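Long-range contact in type 3 secretion system chaperone PscE (Pseudomonas aeruginosa, PDB 2UWJ), which acts with PscG as a cytoplasmic chaperone that keeps the type III secretion needle protein PscF from polymerising too early: residues R24-L38 / L50-L64. Sequence-based numbering, arbitrary orientation.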
# COMPACT_ATOMS: atom_id res chain seq x y z
N ARG A 24 -1.66 -19.46 1.51
CA ARG A 24 -1.59 -20.72 0.79
C ARG A 24 -2.78 -21.63 1.17
O ARG A 24 -3.40 -22.24 0.31
CB ARG A 24 -0.29 -21.43 1.13
CG ARG A 24 -0.18 -22.87 0.54
CD ARG A 24 1.17 -23.56 0.91
NE ARG A 24 1.39 -24.75 0.07
CZ ARG A 24 2.55 -25.41 -0.08
NH1 ARG A 24 3.66 -25.02 0.56
NH2 ARG A 24 2.62 -26.46 -0.90
N GLN A 25 -3.09 -21.71 2.46
CA GLN A 25 -4.20 -22.55 2.91
C GLN A 25 -5.51 -22.08 2.36
O GLN A 25 -6.34 -22.89 1.94
CB GLN A 25 -4.26 -22.59 4.45
CG GLN A 25 -3.16 -23.47 5.03
CD GLN A 25 -3.13 -23.47 6.56
OE1 GLN A 25 -3.70 -22.58 7.21
NE2 GLN A 25 -2.45 -24.46 7.14
N ARG A 26 -5.72 -20.77 2.33
CA ARG A 26 -6.98 -20.24 1.81
C ARG A 26 -7.12 -20.54 0.30
O ARG A 26 -8.20 -20.86 -0.18
CB ARG A 26 -7.04 -18.74 2.00
CG ARG A 26 -7.22 -18.34 3.43
CD ARG A 26 -7.35 -16.84 3.51
NE ARG A 26 -6.05 -16.22 3.70
CZ ARG A 26 -5.77 -14.97 3.35
NH1 ARG A 26 -6.73 -14.26 2.78
NH2 ARG A 26 -4.58 -14.45 3.61
N LEU A 27 -6.01 -20.41 -0.43
CA LEU A 27 -6.01 -20.68 -1.87
C LEU A 27 -6.28 -22.19 -2.11
O LEU A 27 -7.08 -22.56 -2.97
CB LEU A 27 -4.64 -20.29 -2.47
CG LEU A 27 -4.31 -18.78 -2.50
CD1 LEU A 27 -2.82 -18.60 -2.96
CD2 LEU A 27 -5.32 -18.02 -3.44
N GLN A 28 -5.57 -23.03 -1.39
CA GLN A 28 -5.76 -24.50 -1.52
C GLN A 28 -7.19 -24.90 -1.17
O GLN A 28 -7.82 -25.69 -1.87
CB GLN A 28 -4.78 -25.23 -0.62
CG GLN A 28 -3.35 -24.99 -1.00
CD GLN A 28 -2.41 -25.68 -0.02
OE1 GLN A 28 -2.69 -25.69 1.17
NE2 GLN A 28 -1.31 -26.26 -0.52
N ALA A 29 -7.74 -24.32 -0.10
CA ALA A 29 -9.11 -24.64 0.29
C ALA A 29 -10.06 -24.24 -0.83
O ALA A 29 -10.93 -25.03 -1.20
CB ALA A 29 -9.51 -23.91 1.60
N ALA A 30 -9.90 -23.01 -1.37
CA ALA A 30 -10.77 -22.57 -2.47
C ALA A 30 -10.57 -23.46 -3.73
O ALA A 30 -11.52 -23.77 -4.46
CB ALA A 30 -10.51 -21.06 -2.80
N LEU A 31 -9.35 -23.88 -4.00
CA LEU A 31 -9.12 -24.70 -5.19
C LEU A 31 -9.78 -26.10 -5.00
O LEU A 31 -10.34 -26.69 -5.95
CB LEU A 31 -7.63 -24.87 -5.44
CG LEU A 31 -7.25 -25.83 -6.56
CD1 LEU A 31 -7.87 -25.40 -7.91
CD2 LEU A 31 -5.70 -25.92 -6.61
N ALA A 32 -9.73 -26.63 -3.78
CA ALA A 32 -10.34 -27.96 -3.53
C ALA A 32 -11.88 -27.90 -3.69
O ALA A 32 -12.48 -28.80 -4.28
CB ALA A 32 -9.92 -28.50 -2.11
N GLU A 33 -12.52 -26.82 -3.23
CA GLU A 33 -13.96 -26.68 -3.37
C GLU A 33 -14.29 -26.58 -4.83
O GLU A 33 -15.29 -27.12 -5.30
CB GLU A 33 -14.51 -25.41 -2.71
CG GLU A 33 -14.20 -25.24 -1.24
CD GLU A 33 -14.90 -24.02 -0.63
OE1 GLU A 33 -15.24 -23.07 -1.38
OE2 GLU A 33 -15.11 -24.01 0.61
N CYS A 34 -13.44 -25.85 -5.54
CA CYS A 34 -13.64 -25.67 -6.96
C CYS A 34 -13.58 -27.04 -7.71
O CYS A 34 -14.43 -27.35 -8.57
CB CYS A 34 -12.56 -24.64 -7.46
SG CYS A 34 -12.97 -23.97 -9.00
N ARG A 35 -12.61 -27.86 -7.36
CA ARG A 35 -12.45 -29.16 -8.01
C ARG A 35 -13.61 -30.10 -7.62
O ARG A 35 -14.07 -30.88 -8.43
CB ARG A 35 -11.11 -29.77 -7.63
CG ARG A 35 -9.94 -29.16 -8.41
CD ARG A 35 -8.64 -29.62 -7.84
NE ARG A 35 -7.49 -29.12 -8.60
CZ ARG A 35 -6.24 -29.08 -8.13
NH1 ARG A 35 -5.99 -29.50 -6.90
NH2 ARG A 35 -5.23 -28.61 -8.88
N ARG A 36 -14.06 -30.00 -6.38
CA ARG A 36 -15.19 -30.82 -5.95
C ARG A 36 -16.44 -30.43 -6.76
O ARG A 36 -17.14 -31.30 -7.28
CB ARG A 36 -15.47 -30.65 -4.44
CG ARG A 36 -14.38 -31.24 -3.55
CD ARG A 36 -14.87 -31.38 -2.08
NE ARG A 36 -15.27 -30.09 -1.51
CZ ARG A 36 -14.45 -29.26 -0.87
NH1 ARG A 36 -13.18 -29.59 -0.68
NH2 ARG A 36 -14.90 -28.08 -0.43
N GLU A 37 -16.71 -29.15 -6.91
CA GLU A 37 -17.88 -28.74 -7.68
C GLU A 37 -17.78 -29.15 -9.18
O GLU A 37 -18.79 -29.50 -9.81
CB GLU A 37 -18.17 -27.24 -7.52
CG GLU A 37 -19.46 -26.85 -8.22
CD GLU A 37 -19.85 -25.39 -8.09
OE1 GLU A 37 -20.80 -24.95 -8.81
OE2 GLU A 37 -19.24 -24.68 -7.29
N LEU A 38 -16.58 -29.12 -9.73
CA LEU A 38 -16.38 -29.50 -11.12
C LEU A 38 -16.69 -30.99 -11.24
O LEU A 38 -17.30 -31.42 -12.22
CB LEU A 38 -14.92 -29.26 -11.54
CG LEU A 38 -14.71 -27.83 -12.11
CD1 LEU A 38 -13.21 -27.52 -11.96
CD2 LEU A 38 -15.25 -27.71 -13.57
N LEU A 50 -15.96 -22.25 -13.58
CA LEU A 50 -15.19 -22.96 -12.59
C LEU A 50 -13.77 -23.30 -13.06
O LEU A 50 -12.82 -23.30 -12.27
CB LEU A 50 -15.89 -24.27 -12.20
CG LEU A 50 -17.21 -24.16 -11.41
CD1 LEU A 50 -17.87 -25.61 -11.23
CD2 LEU A 50 -16.93 -23.53 -10.05
N GLN A 51 -13.63 -23.64 -14.33
CA GLN A 51 -12.30 -23.98 -14.81
C GLN A 51 -11.39 -22.74 -14.76
O GLN A 51 -10.23 -22.86 -14.39
CB GLN A 51 -12.39 -24.49 -16.26
CG GLN A 51 -12.97 -25.89 -16.31
CD GLN A 51 -12.04 -26.87 -17.01
OE1 GLN A 51 -11.95 -26.89 -18.26
NE2 GLN A 51 -11.33 -27.68 -16.21
N GLN A 52 -11.92 -21.59 -15.16
CA GLN A 52 -11.15 -20.35 -15.12
C GLN A 52 -10.82 -20.04 -13.65
O GLN A 52 -9.69 -19.62 -13.32
CB GLN A 52 -11.97 -19.19 -15.70
CG GLN A 52 -12.06 -19.21 -17.24
CD GLN A 52 -12.77 -17.97 -17.80
OE1 GLN A 52 -14.01 -17.87 -17.75
NE2 GLN A 52 -11.98 -17.02 -18.34
N GLN A 53 -11.79 -20.27 -12.75
CA GLN A 53 -11.51 -20.02 -11.35
C GLN A 53 -10.43 -20.94 -10.82
O GLN A 53 -9.52 -20.50 -10.07
CB GLN A 53 -12.77 -20.19 -10.51
CG GLN A 53 -12.43 -20.01 -9.05
CD GLN A 53 -13.58 -19.37 -8.31
OE1 GLN A 53 -14.20 -19.99 -7.46
NE2 GLN A 53 -13.87 -18.11 -8.66
N ALA A 54 -10.50 -22.23 -11.18
CA ALA A 54 -9.47 -23.16 -10.73
C ALA A 54 -8.09 -22.76 -11.29
O ALA A 54 -7.06 -22.85 -10.61
CB ALA A 54 -9.80 -24.62 -11.21
N ARG A 55 -8.06 -22.34 -12.55
CA ARG A 55 -6.75 -21.98 -13.08
C ARG A 55 -6.20 -20.72 -12.40
O ARG A 55 -4.99 -20.58 -12.24
CB ARG A 55 -6.83 -21.81 -14.59
CG ARG A 55 -6.99 -23.18 -15.38
CD ARG A 55 -7.05 -22.80 -16.86
NE ARG A 55 -7.74 -23.77 -17.70
CZ ARG A 55 -8.82 -23.52 -18.44
NH1 ARG A 55 -9.40 -22.30 -18.45
NH2 ARG A 55 -9.32 -24.49 -19.17
N ALA A 56 -7.09 -19.80 -12.03
CA ALA A 56 -6.64 -18.56 -11.35
C ALA A 56 -6.06 -18.91 -10.00
O ALA A 56 -5.04 -18.39 -9.59
CB ALA A 56 -7.81 -17.62 -11.15
N LEU A 57 -6.72 -19.82 -9.29
CA LEU A 57 -6.25 -20.25 -7.98
C LEU A 57 -4.94 -21.02 -8.09
O LEU A 57 -4.01 -20.79 -7.29
CB LEU A 57 -7.34 -21.12 -7.31
CG LEU A 57 -8.54 -20.35 -6.78
CD1 LEU A 57 -9.70 -21.39 -6.40
CD2 LEU A 57 -8.11 -19.54 -5.55
N GLU A 58 -4.85 -21.93 -9.07
CA GLU A 58 -3.59 -22.68 -9.28
C GLU A 58 -2.49 -21.65 -9.65
O GLU A 58 -1.36 -21.82 -9.25
CB GLU A 58 -3.72 -23.65 -10.46
CG GLU A 58 -4.47 -24.91 -10.09
CD GLU A 58 -4.85 -25.73 -11.30
OE1 GLU A 58 -4.72 -25.25 -12.46
OE2 GLU A 58 -5.30 -26.87 -11.06
N GLY A 59 -2.84 -20.62 -10.43
CA GLY A 59 -1.84 -19.60 -10.76
C GLY A 59 -1.38 -18.85 -9.49
O GLY A 59 -0.19 -18.54 -9.30
N GLY A 60 -2.34 -18.53 -8.63
CA GLY A 60 -1.99 -17.85 -7.38
C GLY A 60 -1.04 -18.67 -6.52
O GLY A 60 -0.11 -18.13 -5.91
N LEU A 61 -1.29 -19.98 -6.43
CA LEU A 61 -0.44 -20.88 -5.63
C LEU A 61 0.95 -20.95 -6.25
O LEU A 61 1.98 -20.97 -5.55
CB LEU A 61 -1.07 -22.29 -5.56
CG LEU A 61 -2.28 -22.30 -4.60
CD1 LEU A 61 -3.17 -23.52 -4.92
CD2 LEU A 61 -1.79 -22.38 -3.14
N GLY A 62 0.99 -20.98 -7.58
CA GLY A 62 2.26 -21.02 -8.27
C GLY A 62 3.03 -19.69 -8.06
O GLY A 62 4.22 -19.67 -7.83
N ILE A 63 2.35 -18.56 -8.12
CA ILE A 63 3.09 -17.32 -7.89
C ILE A 63 3.57 -17.30 -6.41
O ILE A 63 4.72 -16.99 -6.14
CB ILE A 63 2.21 -16.12 -8.21
CG1 ILE A 63 1.95 -16.10 -9.75
CG2 ILE A 63 2.87 -14.79 -7.60
CD1 ILE A 63 0.79 -15.25 -10.17
N LEU A 64 2.70 -17.65 -5.46
CA LEU A 64 3.06 -17.63 -4.03
C LEU A 64 4.30 -18.49 -3.76
O LEU A 64 5.22 -18.07 -3.04
CB LEU A 64 1.91 -18.13 -3.18
CG LEU A 64 2.17 -18.12 -1.65
CD1 LEU A 64 2.54 -16.67 -1.14
CD2 LEU A 64 0.85 -18.61 -0.96
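Leu-27 and Leu-31 pack as knobs against Leu-57 and Leu-61 at the centre of an antiparallel helical hairpin, in which the axes of 24-38 and 50-64 approach to 9.3 Å, at 155° between their N-to-C directions. Leu-27 sits in a hole formed by Leu-57, Gly-60, Leu-61 and Leu-64; its CD1 lies 4.0 Å from C of Gly-60. Leu-61 is a knob in turn, sliding past Leu-27 in the opposite direction and entering among Arg-24, Leu-27, Gln-28 and Leu-31. CD1 of Leu-57 presses on the backbone of the facing helix, 3.5 Å from N of Leu-31. Leu-31 has CG anti to its own N (chi1 174°), and its two methyls diverge, CD1 to Ala-54 and CD2 to CG of Glu-58. Farther along, SG of Cys-34 comes 3.3 Å from O of Leu-50, whose side chain packs against Leu-38 and the aliphatic part of Glu-37; the carboxylate of Glu-37 pairs with Arg-46. Leu-9 of the neighbouring PscG chain packs on Leu-27. At the polar edge Arg-35 reaches across, with CD2 of Leu-31 against one guanidinium face, offset toward the rim, and its NH2 donates a 2.8 Å salt-bridge hydrogen bond to the anti lone pair of Glu-58 OE2.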